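Local coordinates for protein serine protease inhibitor 2 (Anopheles gambiae, PDB 3PZF) that inhibits the clip-domain serine proteases CLIPB9, CLIPB10 and CLIPB4, so holding back phenoloxidase activation and melanization in mosquito hemolymph, at residues N40-P45 / F288-S293; L179-Y184 / I333-G338; G187-P192 / I339-L344. All coordinates share one frame; numbering follows the deposited sequence. Where two conformers were deposited one is given.

Contact 1. Residues N40-P45 / F288-S293; sequences NVVLSP and FKFDFS
Two layers of the serpin fold meet where Val41 and Val42, on the sheet B strand 41-43, run beneath Phe290 and Phe292 of strand 288-293 in sheet A. The strand axes are 6.0 Å apart at closest and cross at -66°, so the join is made by side chains and not by a backbone ladder. Phe290 reaches down first. Its CG sits between its own backbone N and carbonyl carbon, which swings the ring under its strand toward residues 40-42. Asn40 CB lies almost over the middle of one face, 3.6 Å from the centroid of the Phe290 ring, a CH-pi contact. The Asn40 amide plane is turned 53° from that ring, and its OD1 is directed to the backbone N of Glu393 and of Asn394. At the rim of the same ring, close to its plane, Val41 O comes within 3.5 Å of Phe290 CZ. Val42 CG1 approaches more obliquely, 3.6 Å from Phe290 CE1, and it also touches Phe292 CB, which wedges this methyl between the two aromatic residues. Phe292 takes a different rotation, CG anti to its backbone N (chi1 -177°), which lays its ring alongside Val41. Val41 CG1 covers one face of it, 4.0 Å from the Phe292 ring centroid and shifted toward the rim. His37 meets the Phe292 ring edge-to-face, while Phe290 also packs on Ile392 of sheet B. Phe34 of helix 24-35 adds to the packing around Val41. Beside this apolar layer, one water ties the two backbones together, donating to Val42 O at 2.8 Å and to Phe292 O at 2.9 Å.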
ATOM      1  N   ASN A  40     -13.452  -5.136   1.920  1.00 22.33           N
ATOM      2  CA  ASN A  40     -12.309  -4.384   2.438  1.00 20.34           C
ATOM      3  C   ASN A  40     -11.163  -4.523   1.466  1.00 21.81           C
ATOM      4  O   ASN A  40     -11.011  -5.557   0.818  1.00 21.15           O
ATOM      5  CB  ASN A  40     -11.873  -4.897   3.818  1.00 19.76           C
ATOM      6  CG  ASN A  40     -12.971  -4.844   4.833  1.00 23.71           C
ATOM      7  OD1 ASN A  40     -13.903  -4.053   4.707  1.00 23.79           O
ATOM      8  ND2 ASN A  40     -12.849  -5.648   5.880  1.00 27.82           N
ATOM      9  N   VAL A  41     -10.331  -3.482   1.351  1.00 18.17           N
ATOM     10  CA  VAL A  41      -9.174  -3.529   0.476  1.00 18.79           C
ATOM     11  C   VAL A  41      -8.022  -2.925   1.247  1.00 19.61           C
ATOM     12  O   VAL A  41      -8.228  -1.956   1.978  1.00 20.67           O
ATOM     13  CB  VAL A  41      -9.386  -2.701  -0.805  1.00 19.29           C
ATOM     14  CG1 VAL A  41      -8.064  -2.635  -1.640  1.00 19.48           C
ATOM     15  CG2 VAL A  41     -10.496  -3.269  -1.678  1.00 21.53           C
ATOM     16  N   VAL A  42      -6.806  -3.461   1.084  1.00 18.40           N
ATOM     17  CA  VAL A  42      -5.615  -2.736   1.552  1.00 14.85           C
ATOM     18  C   VAL A  42      -4.477  -3.062   0.567  1.00 18.91           C
ATOM     19  O   VAL A  42      -4.325  -4.207   0.114  1.00 16.58           O
ATOM     20  CB  VAL A  42      -5.245  -3.109   3.016  1.00 20.01           C
ATOM     21  CG1 VAL A  42      -4.873  -4.580   3.131  1.00 19.20           C
ATOM     22  CG2 VAL A  42      -4.123  -2.231   3.559  1.00 19.05           C
ATOM     23  N   LEU A  43      -3.742  -2.035   0.166  1.00 18.62           N
ATOM     24  CA  LEU A  43      -2.591  -2.263  -0.696  1.00 20.49           C
ATOM     25  C   LEU A  43      -1.489  -1.239  -0.378  1.00 16.44           C
ATOM     26  O   LEU A  43      -1.662  -0.359   0.479  1.00 18.09           O
ATOM     27  CB  LEU A  43      -3.023  -2.160  -2.170  1.00 21.56           C
ATOM     28  CG  LEU A  43      -3.415  -0.738  -2.598  1.00 24.08           C
ATOM     29  CD1 LEU A  43      -2.943  -0.479  -4.057  1.00 28.65           C
ATOM     30  CD2 LEU A  43      -4.908  -0.478  -2.470  1.00 21.47           C
ATOM     31  N   SER A  44      -0.350  -1.363  -1.047  1.00 18.41           N
ATOM     32  CA  SER A  44       0.727  -0.393  -0.837  1.00 19.72           C
ATOM     33  C   SER A  44       1.044   0.291  -2.165  1.00 17.27           C
ATOM     34  O   SER A  44       1.769  -0.259  -2.986  1.00 17.88           O
ATOM     35  CB  SER A  44       1.980  -1.066  -0.268  1.00 20.97           C
ATOM     36  OG  SER A  44       3.058  -0.124  -0.218  1.00 21.37           O
ATOM     37  N   PRO A  45       0.474   1.490  -2.384  1.00 17.58           N
ATOM     38  CA  PRO A  45       0.670   2.126  -3.694  1.00 16.99           C
ATOM     39  C   PRO A  45       2.129   2.463  -3.907  1.00 22.02           C
ATOM     40  O   PRO A  45       2.638   2.277  -5.009  1.00 19.92           O
ATOM     41  CB  PRO A  45      -0.183   3.405  -3.623  1.00 18.36           C
ATOM     42  CG  PRO A  45      -1.189   3.137  -2.474  1.00 21.89           C
ATOM     43  CD  PRO A  45      -0.487   2.215  -1.515  1.00 21.03           C
ATOM     44  N   PHE A 288     -10.428  -3.595  13.045  1.00 21.24           N
ATOM     45  CA  PHE A 288     -10.406  -4.526  11.918  1.00 24.35           C
ATOM     46  C   PHE A 288      -9.064  -5.191  11.773  1.00 21.95           C
ATOM     47  O   PHE A 288      -8.021  -4.640  12.158  1.00 23.13           O
ATOM     48  CB  PHE A 288     -10.835  -3.852  10.601  1.00 22.50           C
ATOM     49  CG  PHE A 288     -10.041  -2.597  10.240  1.00 23.78           C
ATOM     50  CD1 PHE A 288     -10.568  -1.313  10.475  1.00 22.56           C
ATOM     51  CD2 PHE A 288      -8.788  -2.703   9.647  1.00 22.39           C
ATOM     52  CE1 PHE A 288      -9.845  -0.145  10.106  1.00 23.16           C
ATOM     53  CE2 PHE A 288      -8.054  -1.549   9.298  1.00 19.69           C
ATOM     54  CZ  PHE A 288      -8.586  -0.264   9.536  1.00 18.88           C
ATOM     55  N   LYS A 289      -9.112  -6.408  11.240  1.00 21.51           N
ATOM     56  CA  LYS A 289      -7.925  -7.166  10.908  1.00 22.51           C
ATOM     57  C   LYS A 289      -8.214  -7.965   9.644  1.00 22.48           C
ATOM     58  O   LYS A 289      -9.102  -8.822   9.629  1.00 24.40           O
ATOM     59  CB  LYS A 289      -7.591  -8.119  12.055  1.00 24.23           C
ATOM     60  CG  LYS A 289      -6.420  -9.062  11.759  1.00 28.55           C
ATOM     61  CD  LYS A 289      -6.097  -9.924  12.948  1.00 41.88           C
ATOM     62  CE  LYS A 289      -4.792 -10.694  12.725  1.00 63.91           C
ATOM     63  NZ  LYS A 289      -4.414 -11.518  13.916  1.00 67.99           N
ATOM     64  N   PHE A 290      -7.463  -7.707   8.572  1.00 19.69           N
ATOM     65  CA  PHE A 290      -7.702  -8.434   7.330  1.00 20.66           C
ATOM     66  C   PHE A 290      -6.488  -8.338   6.418  1.00 23.23           C
ATOM     67  O   PHE A 290      -5.533  -7.604   6.682  1.00 22.04           O
ATOM     68  CB  PHE A 290      -8.948  -7.888   6.589  1.00 25.30           C
ATOM     69  CG  PHE A 290      -8.762  -6.495   5.963  1.00 22.06           C
ATOM     70  CD1 PHE A 290      -8.443  -6.329   4.611  1.00 23.51           C
ATOM     71  CD2 PHE A 290      -8.966  -5.347   6.730  1.00 21.89           C
ATOM     72  CE1 PHE A 290      -8.297  -5.050   4.048  1.00 20.07           C
ATOM     73  CE2 PHE A 290      -8.803  -4.074   6.191  1.00 19.75           C
ATOM     74  CZ  PHE A 290      -8.484  -3.913   4.845  1.00 22.85           C
ATOM     75  N   ASP A 291      -6.523  -9.110   5.349  1.00 22.82           N
ATOM     76  CA  ASP A 291      -5.499  -8.974   4.345  1.00 21.97           C
ATOM     77  C   ASP A 291      -6.133  -8.965   2.962  1.00 26.94           C
ATOM     78  O   ASP A 291      -7.316  -9.264   2.781  1.00 23.92           O
ATOM     79  CB  ASP A 291      -4.436 -10.054   4.502  1.00 28.12           C
ATOM     80  CG  ASP A 291      -4.998 -11.412   4.559  1.00 35.11           C
ATOM     81  OD1 ASP A 291      -5.600 -11.843   3.557  1.00 37.24           O
ATOM     82  OD2 ASP A 291      -4.804 -12.061   5.601  1.00 41.80           O
ATOM     83  N   PHE A 292      -5.332  -8.618   1.972  1.00 21.39           N
ATOM     84  CA  PHE A 292      -5.876  -8.389   0.649  1.00 23.74           C
ATOM     85  C   PHE A 292      -4.738  -8.696  -0.312  1.00 21.37           C
ATOM     86  O   PHE A 292      -3.625  -8.198  -0.136  1.00 19.62           O
ATOM     87  CB  PHE A 292      -6.340  -6.936   0.453  1.00 20.67           C
ATOM     88  CG  PHE A 292      -6.965  -6.698  -0.894  1.00 21.45           C
ATOM     89  CD1 PHE A 292      -8.269  -7.104  -1.151  1.00 29.79           C
ATOM     90  CD2 PHE A 292      -6.225  -6.135  -1.936  1.00 24.79           C
ATOM     91  CE1 PHE A 292      -8.843  -6.917  -2.406  1.00 28.99           C
ATOM     92  CE2 PHE A 292      -6.795  -5.951  -3.197  1.00 27.22           C
ATOM     93  CZ  PHE A 292      -8.114  -6.339  -3.420  1.00 28.26           C
ATOM     94  N   SER A 293      -5.009  -9.577  -1.259  1.00 22.03           N
ATOM     95  CA  SER A 293      -4.012 -10.025  -2.227  0.50 25.39           C
ATOM     96  C   SER A 293      -4.590  -9.804  -3.615  1.00 27.52           C
ATOM     97  O   SER A 293      -5.794  -9.975  -3.815  1.00 29.88           O
ATOM     98  CB  SER A 293      -3.731 -11.513  -2.014  0.50 30.90           C
ATOM     99  OG  SER A 293      -2.588 -11.922  -2.731  0.50 31.52           O
TER
HETATM  100  O   HOH W   1      -2.504  -5.820  -1.301  1.00 24.76           O

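Contact 2. Residues L179-Y184 / I333-G338; sequences LVNVIY and IFQKAG
Phe334 N gives its hydrogen to Leu179 O at 2.9 Å, nearly straight at 166°, in the parallel pairing of the two central strands of serpin sheet A. It is between these strands that an inhibitory serpin takes in its cleaved reactive loop, so the ladder here is the seam of the native, uncleaved state. The zipper continues with Asn181 N to Phe334 O at 2.9 Å and Lys336 N to Asn181 O at 3.0 Å. Asn181 O also receives a weaker CA-H...O contact from Gln335 CA, 3.2 Å away. On the face that carries Leu179, Asn181, Gln335 and Ile183, the sheet rests on helix 45-58, and Ser47 touches both Asn181 and Gln335. Those two side chains run alongside each other, pointing the same way, with amide planes 51° apart; Thr110 OG1 bonds to Asn181 OD1. On the other face Val180 and Val182 pack against helix 144-158, and Lys336 stretches off to bond Glu165 O through NZ. Farther along, Ile183 CG2 meets Ala337 CB at 3.6 Å. Beyond that the strands part: Ile183 O and Gly338 N stand 4.3 Å apart, and a water fills in, donating to Ile183 O at 2.8 Å and accepting from Gly338 N.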
ATOM      1  N   LEU A 179       6.660 -11.633 -10.116  1.00 25.97           N
ATOM      2  CA  LEU A 179       7.219 -10.556  -9.330  1.00 22.33           C
ATOM      3  C   LEU A 179       6.271 -10.435  -8.154  1.00 27.18           C
ATOM      4  O   LEU A 179       5.076 -10.240  -8.362  1.00 25.19           O
ATOM      5  CB  LEU A 179       7.224  -9.261 -10.148  1.00 19.28           C
ATOM      6  CG  LEU A 179       7.660  -7.977  -9.435  1.00 23.46           C
ATOM      7  CD1 LEU A 179       8.999  -8.134  -8.732  1.00 22.76           C
ATOM      8  CD2 LEU A 179       7.734  -6.803 -10.432  1.00 24.37           C
ATOM      9  N   VAL A 180       6.793 -10.545  -6.932  1.00 23.58           N
ATOM     10  CA  VAL A 180       5.949 -10.621  -5.734  1.00 24.12           C
ATOM     11  C   VAL A 180       6.359  -9.520  -4.786  1.00 26.75           C
ATOM     12  O   VAL A 180       7.540  -9.318  -4.565  1.00 22.17           O
ATOM     13  CB  VAL A 180       6.127 -11.986  -5.028  1.00 32.73           C
ATOM     14  CG1 VAL A 180       5.274 -12.049  -3.750  1.00 38.07           C
ATOM     15  CG2 VAL A 180       5.728 -13.108  -5.956  1.00 30.11           C
ATOM     16  N   ASN A 181       5.384  -8.791  -4.247  1.00 25.45           N
ATOM     17  CA  ASN A 181       5.654  -7.787  -3.248  1.00 21.95           C
ATOM     18  C   ASN A 181       4.722  -7.948  -2.052  1.00 22.51           C
ATOM     19  O   ASN A 181       3.526  -8.162  -2.212  1.00 19.54           O
ATOM     20  CB  ASN A 181       5.473  -6.384  -3.828  1.00 19.36           C
ATOM     21  CG  ASN A 181       5.574  -5.305  -2.769  1.00 23.17           C
ATOM     22  OD1 ASN A 181       6.672  -4.889  -2.379  1.00 26.15           O
ATOM     23  ND2 ASN A 181       4.444  -4.862  -2.289  1.00 19.04           N
ATOM     24  N   VAL A 182       5.283  -7.838  -0.857  1.00 18.92           N
ATOM     25  CA  VAL A 182       4.482  -7.845   0.358  1.00 20.60           C
ATOM     26  C   VAL A 182       4.969  -6.730   1.272  1.00 21.86           C
ATOM     27  O   VAL A 182       6.068  -6.202   1.125  1.00 23.73           O
ATOM     28  CB  VAL A 182       4.523  -9.206   1.116  1.00 22.70           C
ATOM     29  CG1 VAL A 182       3.892 -10.320   0.269  1.00 21.91           C
ATOM     30  CG2 VAL A 182       5.950  -9.583   1.472  1.00 27.88           C
ATOM     31  N   ILE A 183       4.123  -6.361   2.224  1.00 23.34           N
ATOM     32  CA  ILE A 183       4.460  -5.294   3.148  1.00 18.56           C
ATOM     33  C   ILE A 183       3.898  -5.661   4.504  1.00 27.76           C
ATOM     34  O   ILE A 183       2.885  -6.360   4.589  1.00 26.63           O
ATOM     35  CB  ILE A 183       3.885  -3.947   2.711  1.00 22.26           C
ATOM     36  CG1 ILE A 183       4.414  -2.838   3.634  1.00 21.04           C
ATOM     37  CG2 ILE A 183       2.347  -4.014   2.722  1.00 22.86           C
ATOM     38  CD1 ILE A 183       4.055  -1.417   3.166  1.00 26.44           C
ATOM     39  N   TYR A 184       4.596  -5.251   5.555  1.00 22.25           N
ATOM     40  CA  TYR A 184       4.189  -5.598   6.916  1.00 27.14           C
ATOM     41  C   TYR A 184       4.461  -4.390   7.788  1.00 25.67           C
ATOM     42  O   TYR A 184       5.457  -3.679   7.581  1.00 23.99           O
ATOM     43  CB  TYR A 184       4.969  -6.820   7.414  1.00 33.24           C
ATOM     44  CG  TYR A 184       4.985  -6.968   8.923  1.00 31.38           C
ATOM     45  CD1 TYR A 184       3.963  -7.630   9.584  1.00 32.15           C
ATOM     46  CD2 TYR A 184       6.017  -6.429   9.682  1.00 29.74           C
ATOM     47  CE1 TYR A 184       3.980  -7.777  10.971  1.00 36.67           C
ATOM     48  CE2 TYR A 184       6.047  -6.569  11.062  1.00 34.18           C
ATOM     49  CZ  TYR A 184       5.028  -7.239  11.701  1.00 38.14           C
ATOM     50  OH  TYR A 184       5.055  -7.367  13.071  1.00 44.50           O
ATOM     51  N   ILE A 333       2.323 -10.329 -11.699  1.00 22.13           N
ATOM     52  CA  ILE A 333       2.748  -9.507 -10.577  1.00 22.03           C
ATOM     53  C   ILE A 333       1.742  -9.708  -9.458  1.00 24.68           C
ATOM     54  O   ILE A 333       0.533  -9.557  -9.660  1.00 26.91           O
ATOM     55  CB  ILE A 333       2.791  -7.996 -10.943  1.00 25.14           C
ATOM     56  CG1 ILE A 333       3.761  -7.780 -12.114  1.00 21.78           C
ATOM     57  CG2 ILE A 333       3.211  -7.163  -9.739  1.00 22.50           C
ATOM     58  CD1 ILE A 333       3.836  -6.339 -12.593  1.00 24.10           C
ATOM     59  N   PHE A 334       2.231 -10.053  -8.274  1.00 22.60           N
ATOM     60  CA  PHE A 334       1.337 -10.258  -7.130  1.00 25.14           C
ATOM     61  C   PHE A 334       1.724  -9.305  -6.006  1.00 23.39           C
ATOM     62  O   PHE A 334       2.913  -9.089  -5.746  1.00 25.69           O
ATOM     63  CB  PHE A 334       1.441 -11.695  -6.607  1.00 27.54           C
ATOM     64  CG  PHE A 334       0.950 -12.754  -7.573  1.00 27.31           C
ATOM     65  CD1 PHE A 334      -0.410 -12.996  -7.731  1.00 38.50           C
ATOM     66  CD2 PHE A 334       1.848 -13.539  -8.276  1.00 31.49           C
ATOM     67  CE1 PHE A 334      -0.859 -13.977  -8.603  1.00 49.83           C
ATOM     68  CE2 PHE A 334       1.410 -14.519  -9.159  1.00 42.17           C
ATOM     69  CZ  PHE A 334       0.053 -14.742  -9.312  1.00 43.02           C
ATOM     70  N   GLN A 335       0.731  -8.734  -5.322  1.00 23.53           N
ATOM     71  CA  GLN A 335       1.022  -7.968  -4.126  1.00 18.63           C
ATOM     72  C   GLN A 335       0.072  -8.410  -3.024  1.00 21.99           C
ATOM     73  O   GLN A 335      -1.111  -8.660  -3.282  1.00 21.61           O
ATOM     74  CB  GLN A 335       0.818  -6.457  -4.358  1.00 22.02           C
ATOM     75  CG  GLN A 335       1.040  -5.662  -3.088  1.00 20.83           C
ATOM     76  CD  GLN A 335       1.029  -4.138  -3.284  1.00 27.26           C
ATOM     77  OE1 GLN A 335       2.078  -3.478  -3.286  1.00 26.62           O
ATOM     78  NE2 GLN A 335      -0.162  -3.575  -3.380  1.00 24.09           N
ATOM     79  N   LYS A 336       0.573  -8.534  -1.805  1.00 19.45           N
ATOM     80  CA  LYS A 336      -0.335  -8.812  -0.679  1.00 18.09           C
ATOM     81  C   LYS A 336       0.061  -7.947   0.507  1.00 21.66           C
ATOM     82  O   LYS A 336       1.237  -7.648   0.715  1.00 20.71           O
ATOM     83  CB  LYS A 336      -0.294 -10.283  -0.279  1.00 20.19           C
ATOM     84  CG  LYS A 336      -1.338 -10.664   0.809  1.00 22.05           C
ATOM     85  CD  LYS A 336      -1.493 -12.239   0.862  1.00 23.74           C
ATOM     86  CE  LYS A 336      -2.708 -12.658   1.706  1.00 27.77           C
ATOM     87  NZ  LYS A 336      -2.992 -14.167   1.647  1.00 30.67           N
ATOM     88  N   ALA A 337      -0.944  -7.529   1.274  1.00 22.24           N
ATOM     89  CA  ALA A 337      -0.741  -6.667   2.444  1.00 21.08           C
ATOM     90  C   ALA A 337      -1.734  -7.059   3.524  1.00 22.21           C
ATOM     91  O   ALA A 337      -2.878  -7.351   3.206  1.00 20.72           O
ATOM     92  CB  ALA A 337      -0.971  -5.212   2.067  1.00 21.16           C
ATOM     93  N   GLY A 338      -1.309  -7.041   4.782  1.00 18.15           N
ATOM     94  CA  GLY A 338      -2.257  -7.213   5.887  1.00 20.19           C
ATOM     95  C   GLY A 338      -2.317  -5.927   6.695  1.00 25.59           C
ATOM     96  O   GLY A 338      -1.368  -5.163   6.725  1.00 22.00           O
TER
HETATM   97  O   HOH W   2       1.162  -7.635   6.366  1.00 25.65           O

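Contact 3. Residues G187-P192 / I339-L344; sequences GLWTYP and ITINEL
The breach, the region of serpin sheet A where the reactive loop would enter, is held here by Trp189, which grips the chain from Asn342 to Leu344 with two N-H groups. Indole NE1 donates to Asn342 O at 2.9 Å; the Asn342 oxygen lies close to the plane of the indole, and the donor stands nearly on the carbonyl axis (170°). Backbone N of Trp189 donates to Leu344 O at 3.0 Å, tilted 30° from the carbonyl plane. With CG anti to the carbonyl carbon (chi1 -63°), the indole lies beside its own backbone N, so both donors serve the same turn. Between them, Glu343 O comes up to the ring edge at 3.3 Å from Trp189 CD1, and Pro192 CA also touches that oxygen. Farther round, Ile341 CG2 touches Trp189 CZ2 obliquely at 4.0 Å, and Tyr239 stacks on the indole. Leu344 O also accepts from a water that donates to Trp189 O as well. The turn braces itself too: Asn342 OD1 accepts from Leu344 N at 3.0 Å, an Asx turn, and from Gly345 N. Leu344 opens the hinge, the motif required for binding to peptidase; just beyond it Ser346 is already backbone-bonded to Gly187, consistent with a short start of loop insertion. Because both N-H groups of Trp189 are spent on main-chain carbonyls, its hold depends on the backbone of Asn342-Leu344, at the start of the hinge, and not on the side chains there.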
ATOM      1  N   GLY A 187       3.020  -1.037  14.596  1.00 24.74           N
ATOM      2  CA  GLY A 187       3.234   0.286  15.166  1.00 22.52           C
ATOM      3  C   GLY A 187       2.283   0.582  16.317  1.00 29.69           C
ATOM      4  O   GLY A 187       1.305  -0.122  16.504  1.00 25.49           O
ATOM      5  N   LEU A 188       2.584   1.626  17.085  1.00 23.10           N
ATOM      6  CA  LEU A 188       1.777   2.007  18.251  1.00 23.16           C
ATOM      7  C   LEU A 188       1.198   3.379  18.046  1.00 23.25           C
ATOM      8  O   LEU A 188       1.899   4.314  17.605  1.00 23.86           O
ATOM      9  CB  LEU A 188       2.639   2.066  19.518  1.00 29.31           C
ATOM     10  CG  LEU A 188       3.139   0.725  20.055  1.00 36.92           C
ATOM     11  CD1 LEU A 188       4.187   0.925  21.147  1.00 39.61           C
ATOM     12  CD2 LEU A 188       1.958  -0.057  20.575  1.00 42.14           C
ATOM     13  N   TRP A 189      -0.067   3.554  18.399  1.00 22.54           N
ATOM     14  CA  TRP A 189      -0.616   4.898  18.366  1.00 21.64           C
ATOM     15  C   TRP A 189       0.115   5.779  19.374  1.00 21.19           C
ATOM     16  O   TRP A 189       0.392   5.348  20.495  1.00 25.67           O
ATOM     17  CB  TRP A 189      -2.090   4.888  18.815  1.00 20.87           C
ATOM     18  CG  TRP A 189      -3.044   4.111  17.970  1.00 21.29           C
ATOM     19  CD1 TRP A 189      -3.922   3.142  18.413  1.00 19.37           C
ATOM     20  CD2 TRP A 189      -3.277   4.246  16.567  1.00 20.15           C
ATOM     21  NE1 TRP A 189      -4.666   2.661  17.363  1.00 22.18           N
ATOM     22  CE2 TRP A 189      -4.296   3.318  16.219  1.00 23.15           C
ATOM     23  CE3 TRP A 189      -2.725   5.046  15.562  1.00 18.92           C
ATOM     24  CZ2 TRP A 189      -4.764   3.172  14.907  1.00 22.27           C
ATOM     25  CZ3 TRP A 189      -3.191   4.899  14.257  1.00 19.37           C
ATOM     26  CH2 TRP A 189      -4.197   3.976  13.941  1.00 20.05           C
ATOM     27  N   THR A 190       0.387   7.027  19.006  1.00 21.83           N
ATOM     28  CA  THR A 190       0.839   7.998  19.981  1.00 22.79           C
ATOM     29  C   THR A 190      -0.247   8.160  21.070  1.00 29.66           C
ATOM     30  O   THR A 190       0.042   8.327  22.252  1.00 25.79           O
ATOM     31  CB  THR A 190       1.103   9.338  19.300  1.00 29.43           C
ATOM     32  OG1 THR A 190       2.044   9.136  18.228  1.00 26.39           O
ATOM     33  CG2 THR A 190       1.643  10.361  20.309  1.00 33.91           C
ATOM     34  N   TYR A 191      -1.504   8.070  20.660  1.00 21.19           N
ATOM     35  CA  TYR A 191      -2.630   8.265  21.587  1.00 26.76           C
ATOM     36  C   TYR A 191      -3.510   7.004  21.551  1.00 27.40           C
ATOM     37  O   TYR A 191      -4.404   6.886  20.736  1.00 25.77           O
ATOM     38  CB  TYR A 191      -3.436   9.497  21.197  1.00 26.44           C
ATOM     39  CG  TYR A 191      -2.586  10.758  21.210  1.00 25.28           C
ATOM     40  CD1 TYR A 191      -2.123  11.273  22.414  1.00 35.24           C
ATOM     41  CD2 TYR A 191      -2.201  11.373  20.029  1.00 25.87           C
ATOM     42  CE1 TYR A 191      -1.326  12.406  22.450  1.00 46.52           C
ATOM     43  CE2 TYR A 191      -1.396  12.516  20.055  1.00 32.59           C
ATOM     44  CZ  TYR A 191      -0.972  13.018  21.268  1.00 40.43           C
ATOM     45  OH  TYR A 191      -0.171  14.131  21.296  1.00 42.58           O
ATOM     46  N   PRO A 192      -3.226   6.049  22.427  1.00 23.05           N
ATOM     47  CA  PRO A 192      -3.982   4.784  22.319  1.00 25.88           C
ATOM     48  C   PRO A 192      -5.410   4.973  22.836  1.00 22.06           C
ATOM     49  O   PRO A 192      -5.638   5.852  23.685  1.00 28.15           O
ATOM     50  CB  PRO A 192      -3.220   3.833  23.248  1.00 31.02           C
ATOM     51  CG  PRO A 192      -2.464   4.731  24.199  1.00 31.47           C
ATOM     52  CD  PRO A 192      -2.125   5.972  23.403  1.00 30.42           C
ATOM     53  N   ILE A 339      -3.425  -5.672   7.367  1.00 21.85           N
ATOM     54  CA  ILE A 339      -3.527  -4.458   8.193  1.00 19.88           C
ATOM     55  C   ILE A 339      -4.420  -4.821   9.364  1.00 22.89           C
ATOM     56  O   ILE A 339      -5.368  -5.581   9.212  1.00 23.05           O
ATOM     57  CB  ILE A 339      -4.126  -3.282   7.419  1.00 21.19           C
ATOM     58  CG1 ILE A 339      -4.060  -1.963   8.235  1.00 21.43           C
ATOM     59  CG2 ILE A 339      -5.555  -3.615   6.956  1.00 20.21           C
ATOM     60  CD1 ILE A 339      -2.611  -1.424   8.502  1.00 23.22           C
ATOM     61  N   THR A 340      -4.074  -4.282  10.528  1.00 23.89           N
ATOM     62  CA  THR A 340      -4.858  -4.432  11.752  1.00 22.19           C
ATOM     63  C   THR A 340      -4.903  -3.080  12.423  1.00 26.13           C
ATOM     64  O   THR A 340      -3.905  -2.356  12.420  1.00 27.49           O
ATOM     65  CB  THR A 340      -4.162  -5.398  12.698  1.00 28.38           C
ATOM     66  OG1 THR A 340      -3.985  -6.667  12.040  1.00 30.70           O
ATOM     67  CG2 THR A 340      -4.991  -5.582  14.004  1.00 32.72           C
ATOM     68  N   ILE A 341      -6.053  -2.679  12.953  1.00 23.67           N
ATOM     69  CA  ILE A 341      -6.034  -1.616  13.952  1.00 20.91           C
ATOM     70  C   ILE A 341      -6.808  -2.093  15.184  1.00 24.99           C
ATOM     71  O   ILE A 341      -7.870  -2.736  15.077  1.00 23.32           O
ATOM     72  CB  ILE A 341      -6.587  -0.208  13.468  1.00 26.25           C
ATOM     73  CG1 ILE A 341      -8.099  -0.251  13.196  1.00 22.55           C
ATOM     74  CG2 ILE A 341      -5.773   0.309  12.238  1.00 25.01           C
ATOM     75  CD1 ILE A 341      -8.719   1.121  12.876  1.00 21.96           C
ATOM     76  N   ASN A 342      -6.244  -1.795  16.350  1.00 20.88           N
ATOM     77  CA  ASN A 342      -6.959  -1.930  17.611  1.00 22.21           C
ATOM     78  C   ASN A 342      -6.666  -0.746  18.550  1.00 24.30           C
ATOM     79  O   ASN A 342      -6.182   0.295  18.104  1.00 21.83           O
ATOM     80  CB  ASN A 342      -6.638  -3.280  18.271  1.00 22.44           C
ATOM     81  CG  ASN A 342      -5.206  -3.386  18.741  1.00 30.21           C
ATOM     82  OD1 ASN A 342      -4.444  -2.439  18.671  1.00 26.04           O
ATOM     83  ND2 ASN A 342      -4.849  -4.555  19.274  1.00 37.45           N
ATOM     84  N   GLU A 343      -6.954  -0.886  19.841  1.00 24.02           N
ATOM     85  CA  GLU A 343      -6.785   0.237  20.771  1.00 24.15           C
ATOM     86  C   GLU A 343      -5.348   0.717  20.889  1.00 25.68           C
ATOM     87  O   GLU A 343      -5.100   1.858  21.235  1.00 23.84           O
ATOM     88  CB  GLU A 343      -7.242  -0.172  22.164  1.00 25.50           C
ATOM     89  CG  GLU A 343      -8.753  -0.401  22.258  1.00 27.81           C
ATOM     90  CD  GLU A 343      -9.174  -1.815  21.885  1.00 34.46           C
ATOM     91  OE1 GLU A 343      -8.342  -2.647  21.430  1.00 28.04           O
ATOM     92  OE2 GLU A 343     -10.365  -2.095  22.053  1.00 32.20           O
ATOM     93  N   LEU A 344      -4.398  -0.177  20.666  1.00 24.05           N
ATOM     94  CA  LEU A 344      -3.011   0.158  20.922  1.00 29.34           C
ATOM     95  C   LEU A 344      -2.275   0.551  19.660  1.00 23.88           C
ATOM     96  O   LEU A 344      -1.224   1.196  19.744  1.00 23.39           O
ATOM     97  CB  LEU A 344      -2.284  -1.015  21.570  1.00 27.65           C
ATOM     98  CG  LEU A 344      -2.925  -1.495  22.872  1.00 33.41           C
ATOM     99  CD1 LEU A 344      -2.048  -2.566  23.500  1.00 41.65           C
ATOM    100  CD2 LEU A 344      -3.137  -0.315  23.829  1.00 30.80           C
TER
HETATM  101  O   HOH W   3      -0.222   2.988  21.737  1.00 29.10           O

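Contacts 2 and 3 use the same two strands, 177-188 and 332-341, at centres about 22 Å apart: contact 2 is where they are zipped, contact 3 where they diverge and the hinge begins. Contact 1 flanks both, its centre about 10 Å from that of contact 2 and 16 Å from that of contact 3. Strand 288-293 joins them as the antiparallel neighbour of 332-341, with probable hydrogen bonds from Phe292 N to Ala337 O (3.0 Å) and from Ile341 N to Phe288 O (2.9 Å). The probable reactive bond, Lys359-Phe360, lies farther along the loop, in residues 355-362, which are not modelled, probably because they are mobile.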